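Local structure of chromosome replication initiation inhibitor protein (Agrobacterium tumefaciens, 3FD3) at residues 69-74 with 203-207; 102-106 with 137-141. The protein probably acts as a LysR-family DNA-binding transcription regulator, of which this chain is the C-terminal effector-binding domain with its two-lobed, periplasmic-binding-protein-like fold. All coordinates share one frame; numbering follows the deposited sequence. Where two conformers were deposited one is given.

Contact 1 (69-74 with 203-207)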
loop_
_atom_site.group_PDB
_atom_site.type_symbol
_atom_site.label_atom_id
_atom_site.label_comp_id
_atom_site.label_asym_id
_atom_site.label_seq_id
_atom_site.Cartn_x
_atom_site.Cartn_y
_atom_site.Cartn_z
ATOM N N PRO A 69 -10.950 -3.403 22.569
ATOM C CA PRO A 69 -11.673 -3.361 21.289
ATOM C C PRO A 69 -11.719 -1.936 20.743
ATOM O O PRO A 69 -11.922 -0.991 21.505
ATOM C CB PRO A 69 -13.083 -3.848 21.642
ATOM C CG PRO A 69 -13.019 -4.342 23.032
ATOM C CD PRO A 69 -11.808 -3.795 23.698
ATOM N N LEU A 70 -11.529 -1.808 19.437
ATOM C CA LEU A 70 -11.429 -0.514 18.783
ATOM C C LEU A 70 -12.689 -0.110 18.055
ATOM O O LEU A 70 -12.916 1.095 17.822
ATOM C CB LEU A 70 -10.265 -0.550 17.797
ATOM C CG LEU A 70 -8.853 -0.685 18.392
ATOM C CD1 LEU A 70 -7.856 -1.053 17.280
ATOM C CD2 LEU A 70 -8.484 0.641 19.051
ATOM N N GLY A 71 -13.494 -1.093 17.659
ATOM C CA GLY A 71 -14.643 -0.843 16.778
ATOM C C GLY A 71 -14.542 -1.731 15.549
ATOM O O GLY A 71 -13.637 -2.550 15.449
ATOM N N VAL A 72 -15.464 -1.541 14.618
ATOM C CA VAL A 72 -15.629 -2.421 13.466
ATOM C C VAL A 72 -15.186 -1.691 12.197
ATOM O O VAL A 72 -15.579 -0.543 11.965
ATOM C CB VAL A 72 -17.090 -2.870 13.337
ATOM C CG1 VAL A 72 -17.433 -3.289 11.900
ATOM C CG2 VAL A 72 -17.387 -3.969 14.357
ATOM N N LEU A 73 -14.372 -2.388 11.400
ATOM C CA LEU A 73 -13.975 -1.952 10.054
ATOM C C LEU A 73 -14.976 -2.588 9.079
ATOM O O LEU A 73 -15.087 -3.824 8.988
ATOM C CB LEU A 73 -12.549 -2.377 9.744
ATOM C CG LEU A 73 -11.982 -1.853 8.411
ATOM C CD1 LEU A 73 -12.095 -0.338 8.344
ATOM C CD2 LEU A 73 -10.566 -2.317 8.211
ATOM N N ARG A 74 -15.775 -1.741 8.443
ATOM C CA ARG A 74 -16.831 -2.216 7.536
ATOM C C ARG A 74 -16.323 -2.179 6.125
ATOM O O ARG A 74 -15.703 -1.190 5.703
ATOM C CB ARG A 74 -18.089 -1.361 7.651
ATOM C CG ARG A 74 -19.106 -1.632 6.566
ATOM C CD ARG A 74 -20.483 -1.142 6.943
ATOM N NE ARG A 74 -21.078 -1.953 7.992
ATOM C CZ ARG A 74 -22.306 -1.796 8.473
ATOM N NH1 ARG A 74 -23.102 -0.839 8.010
ATOM N NH2 ARG A 74 -22.750 -2.602 9.423
ATOM N N VAL A 203 -13.602 6.909 13.699
ATOM C CA VAL A 203 -13.554 6.358 12.340
ATOM C C VAL A 203 -14.253 5.026 12.141
ATOM O O VAL A 203 -14.828 4.776 11.074
ATOM C CB VAL A 203 -12.068 6.219 11.907
ATOM C CG1 VAL A 203 -11.954 5.526 10.553
ATOM C CG2 VAL A 203 -11.444 7.611 11.849
ATOM N N LEU A 204 -14.158 4.133 13.126
ATOM C CA LEU A 204 -14.736 2.802 12.999
ATOM C C LEU A 204 -16.155 2.832 13.525
ATOM O O LEU A 204 -16.556 3.798 14.187
ATOM C CB LEU A 204 -13.892 1.793 13.776
ATOM C CG LEU A 204 -12.428 1.688 13.349
ATOM C CD1 LEU A 204 -11.749 0.563 14.156
ATOM C CD2 LEU A 204 -12.286 1.428 11.816
HETATM N N MSE A 205 -16.916 1.781 13.252
HETATM C CA MSE A 205 -18.258 1.686 13.795
HETATM C C MSE A 205 -18.140 1.211 15.232
HETATM O O MSE A 205 -17.259 0.410 15.542
HETATM C CB MSE A 205 -19.101 0.686 13.019
HETATM C CG MSE A 205 -19.194 0.961 11.570
HETATM SE SE MSE A 205 -20.592 -0.141 10.778
HETATM C CE MSE A 205 -20.505 -1.730 11.892
ATOM N N PRO A 206 -19.037 1.689 16.112
ATOM C CA PRO A 206 -18.959 1.329 17.524
ATOM C C PRO A 206 -19.173 -0.162 17.779
ATOM O O PRO A 206 -19.882 -0.831 17.021
ATOM C CB PRO A 206 -20.091 2.146 18.188
ATOM C CG PRO A 206 -20.945 2.633 17.127
ATOM C CD PRO A 206 -20.148 2.618 15.830
ATOM N N VAL A 207 -18.564 -0.657 18.853
ATOM C CA VAL A 207 -18.650 -2.071 19.235
ATOM C C VAL A 207 -20.006 -2.359 19.837
ATOM O O VAL A 207 -20.853 -2.958 19.172
ATOM C CB VAL A 207 -17.577 -2.457 20.284
ATOM C CG1 VAL A 207 -16.198 -2.238 19.734
ATOM C CG2 VAL A 207 -17.780 -1.663 21.585
#
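Two backbone hydrogen bonds join Val72 to Met205 and fix the C-terminal tail on the strand. Val72 N donates to Met205 O over 2.8 Å, and Met205 N returns a bond to Val72 O over 3.0 Å; both run close to straight. This makes an isolated antiparallel bridge, a hydrogen-bonded pair. The tail runs obliquely to the strand, with end-to-end directions 123° apart, yet Val207 still lies beside Gly71. Close backbone packing continues at Gly71, whose CA sits 3.2 Å from Met205 O; with phi at 125°, its conformation is one that suits glycine.

In LysR effector domains two long strands cross between the lobes, and 66-79 is consistent with one of them. The other, 165-181, runs antiparallel to it, and Leu70 and Gly71 both bond to Leu177 there, consistent with a beta bulge. The tail leaves helix 190-203 and lies on this connecting strand, 66-79.

Apolar packing is led by Leu204, the first residue beyond the helical conformation. Its CB rests 3.4 Å from Val72 O, and a chi1 of -59° sets CG anti to the carbonyl carbon and directs the branch at the strand, where CD1 approaches Leu70 CB and CD2 lies 3.9 Å from Leu73 CD1. Trp16 and Gln153 also touch this leucine. Farther along the tail, one methyl of Val207 does the touching: CG1 is 3.6 Å from Gly71 N and 4.0 Å from Pro69 CB.

The charged side chain here is Arg74, whose guanidinium lies beside the selenomethionine Met205. SE stands over the centre of one guanidinium face in the given one of two Met205 conformers, so this contact is doubtful. The firm polar contact is the salt bridge from Arg74 NE to Asp174.

Contact 2 (102-106 with 137-141); sequences GLTFN and FVKAS
Leu103 lays its CB over one face of the Phe137 ring, the principal side-chain encounter between strand 102-104 and the helix beside it. It is a CH-pi contact: the CB lies 3.9 Å from the Phe137 ring centroid, 21° off the normal and displaced toward the rim. Leu103 O also touches the ring, 3.3 Å from Phe137 CZ. The branches of Leu103 continue to the next helical turn, for its CG is anti to the carbonyl carbon (chi1 -55°). There CD1 packs against Ala140 CB at 3.9 Å and against Ser141 OG at 3.5 Å, with CD2 also close to the alanine methyl. That hydroxyl is already engaged, since Ser141 OG donates to Phe137 O over 2.8 Å from one face of the carbonyl plane while Ser141 N donates from the other; Asn150 bonds to the same OG.

Thr104 contributes mainly backbone, its N lying 3.6 Å from Phe137 CZ. Its CB points away from the helix, and OG1 is hydrogen-bonded to Tyr126 and Thr128. At Phe105 the backbone N sits at the edge of the Phe137 ring, near its plane, yet its hydrogen bond goes to Asp109. Phe105 CB adds a looser apolar touch to CE1. The ring that serves all three residues is held at an unusual chi1 of -114°, and a calcium ion lies about 3 Å from the Phe137 side chain (nearest atoms).

Strand 102-104 pairs in parallel with 128-130 and, through helix 111-120, forms a beta-alpha-beta unit with it. Helix 134-142 runs nearly antiparallel to 102-104, the axes of the short segments 9.9 Å apart, and Phe137 also meets Gln112 of helix 111-120 and Asn150 of strand 148-151.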
loop_
_atom_site.group_PDB
_atom_site.type_symbol
_atom_site.label_atom_id
_atom_site.label_comp_id
_atom_site.label_asym_id
_atom_site.label_seq_id
_atom_site.Cartn_x
_atom_site.Cartn_y
_atom_site.Cartn_z
ATOM N N GLY A 102 -12.566 -11.798 -9.661
ATOM C CA GLY A 102 -12.478 -11.214 -8.341
ATOM C C GLY A 102 -11.124 -10.580 -8.105
ATOM O O GLY A 102 -10.173 -10.715 -8.919
ATOM N N LEU A 103 -11.028 -9.938 -6.947
ATOM C CA LEU A 103 -9.768 -9.485 -6.385
ATOM C C LEU A 103 -9.579 -10.180 -5.032
ATOM O O LEU A 103 -10.499 -10.190 -4.200
ATOM C CB LEU A 103 -9.772 -7.976 -6.172
ATOM C CG LEU A 103 -10.092 -7.127 -7.389
ATOM C CD1 LEU A 103 -10.368 -5.659 -7.001
ATOM C CD2 LEU A 103 -8.940 -7.229 -8.429
ATOM N N THR A 104 -8.399 -10.751 -4.822
ATOM C CA THR A 104 -8.058 -11.435 -3.560
ATOM C C THR A 104 -6.688 -10.930 -3.103
ATOM O O THR A 104 -5.762 -10.821 -3.894
ATOM C CB THR A 104 -8.091 -12.971 -3.718
ATOM O OG1 THR A 104 -9.337 -13.379 -4.329
ATOM C CG2 THR A 104 -7.944 -13.676 -2.334
ATOM N N PHE A 105 -6.559 -10.598 -1.827
ATOM C CA PHE A 105 -5.364 -9.910 -1.338
ATOM C C PHE A 105 -4.191 -10.907 -1.328
ATOM O O PHE A 105 -3.125 -10.627 -1.863
ATOM C CB PHE A 105 -5.665 -9.322 0.052
ATOM C CG PHE A 105 -4.646 -8.359 0.563
ATOM C CD1 PHE A 105 -3.428 -8.807 1.041
ATOM C CD2 PHE A 105 -4.919 -7.001 0.617
ATOM C CE1 PHE A 105 -2.478 -7.918 1.539
ATOM C CE2 PHE A 105 -3.969 -6.110 1.120
ATOM C CZ PHE A 105 -2.782 -6.550 1.569
ATOM N N ASN A 106 -4.406 -12.073 -0.738
ATOM C CA ASN A 106 -3.428 -13.135 -0.708
ATOM C C ASN A 106 -4.147 -14.430 -0.328
ATOM O O ASN A 106 -5.366 -14.450 -0.265
ATOM C CB ASN A 106 -2.246 -12.818 0.226
ATOM C CG ASN A 106 -2.665 -12.643 1.668
ATOM O OD1 ASN A 106 -3.687 -13.198 2.111
ATOM N ND2 ASN A 106 -1.846 -11.914 2.437
ATOM N N PHE A 137 -6.253 -2.487 -4.401
ATOM C CA PHE A 137 -7.623 -3.040 -4.482
ATOM C C PHE A 137 -8.610 -1.962 -4.956
ATOM O O PHE A 137 -9.433 -2.212 -5.828
ATOM C CB PHE A 137 -8.128 -3.553 -3.120
ATOM C CG PHE A 137 -8.343 -5.037 -3.031
ATOM C CD1 PHE A 137 -7.298 -5.920 -3.160
ATOM C CD2 PHE A 137 -9.602 -5.540 -2.703
ATOM C CE1 PHE A 137 -7.497 -7.304 -3.030
ATOM C CE2 PHE A 137 -9.801 -6.904 -2.582
ATOM C CZ PHE A 137 -8.724 -7.792 -2.723
ATOM N N VAL A 138 -8.537 -0.774 -4.363
ATOM C CA VAL A 138 -9.448 0.292 -4.728
ATOM C C VAL A 138 -9.202 0.701 -6.177
ATOM O O VAL A 138 -10.124 0.831 -6.968
ATOM C CB VAL A 138 -9.335 1.495 -3.828
ATOM C CG1 VAL A 138 -10.243 2.656 -4.349
ATOM C CG2 VAL A 138 -9.721 1.083 -2.387
ATOM N N LYS A 139 -7.939 0.887 -6.537
ATOM C CA LYS A 139 -7.628 1.270 -7.918
ATOM C C LYS A 139 -8.110 0.239 -8.933
ATOM O O LYS A 139 -8.654 0.596 -9.984
ATOM C CB LYS A 139 -6.130 1.469 -8.104
ATOM C CG LYS A 139 -5.556 2.675 -7.474
ATOM C CD LYS A 139 -4.134 2.950 -8.039
ATOM C CE LYS A 139 -3.445 4.078 -7.294
ATOM N NZ LYS A 139 -3.548 3.895 -5.802
ATOM N N ALA A 140 -7.919 -1.039 -8.620
ATOM C CA ALA A 140 -8.333 -2.121 -9.517
ATOM C C ALA A 140 -9.848 -2.159 -9.647
ATOM O O ALA A 140 -10.386 -2.427 -10.716
ATOM C CB ALA A 140 -7.833 -3.440 -8.978
ATOM N N SER A 141 -10.542 -1.897 -8.544
ATOM C CA SER A 141 -12.009 -1.844 -8.546
ATOM C C SER A 141 -12.504 -0.705 -9.418
ATOM O O SER A 141 -13.378 -0.908 -10.282
ATOM C CB SER A 141 -12.554 -1.670 -7.133
ATOM O OG SER A 141 -12.108 -2.710 -6.278
#

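In the fold
From the N terminus the chain builds the sheet strands 3-8, 31-36 and 53-56 before entering strand 66-79, where the first half of contact 1 lies. It then passes into the second lobe, reaching 102-106 and, after 30 intervening residues, 137-141 on helix 134-142, which closes the short loop of contact 2. Only after strand 165-181 returns and helix 190-203 is complete does the tail at 203-207 close contact 1, so the small loop nests within the large one without crossing. Contact 1 ties the C-terminal end to the lobe-connecting strand; contact 2 joins strand and helix inside one lobe. Their centres stand about 22 Å apart, on opposite sides of the chain's centre.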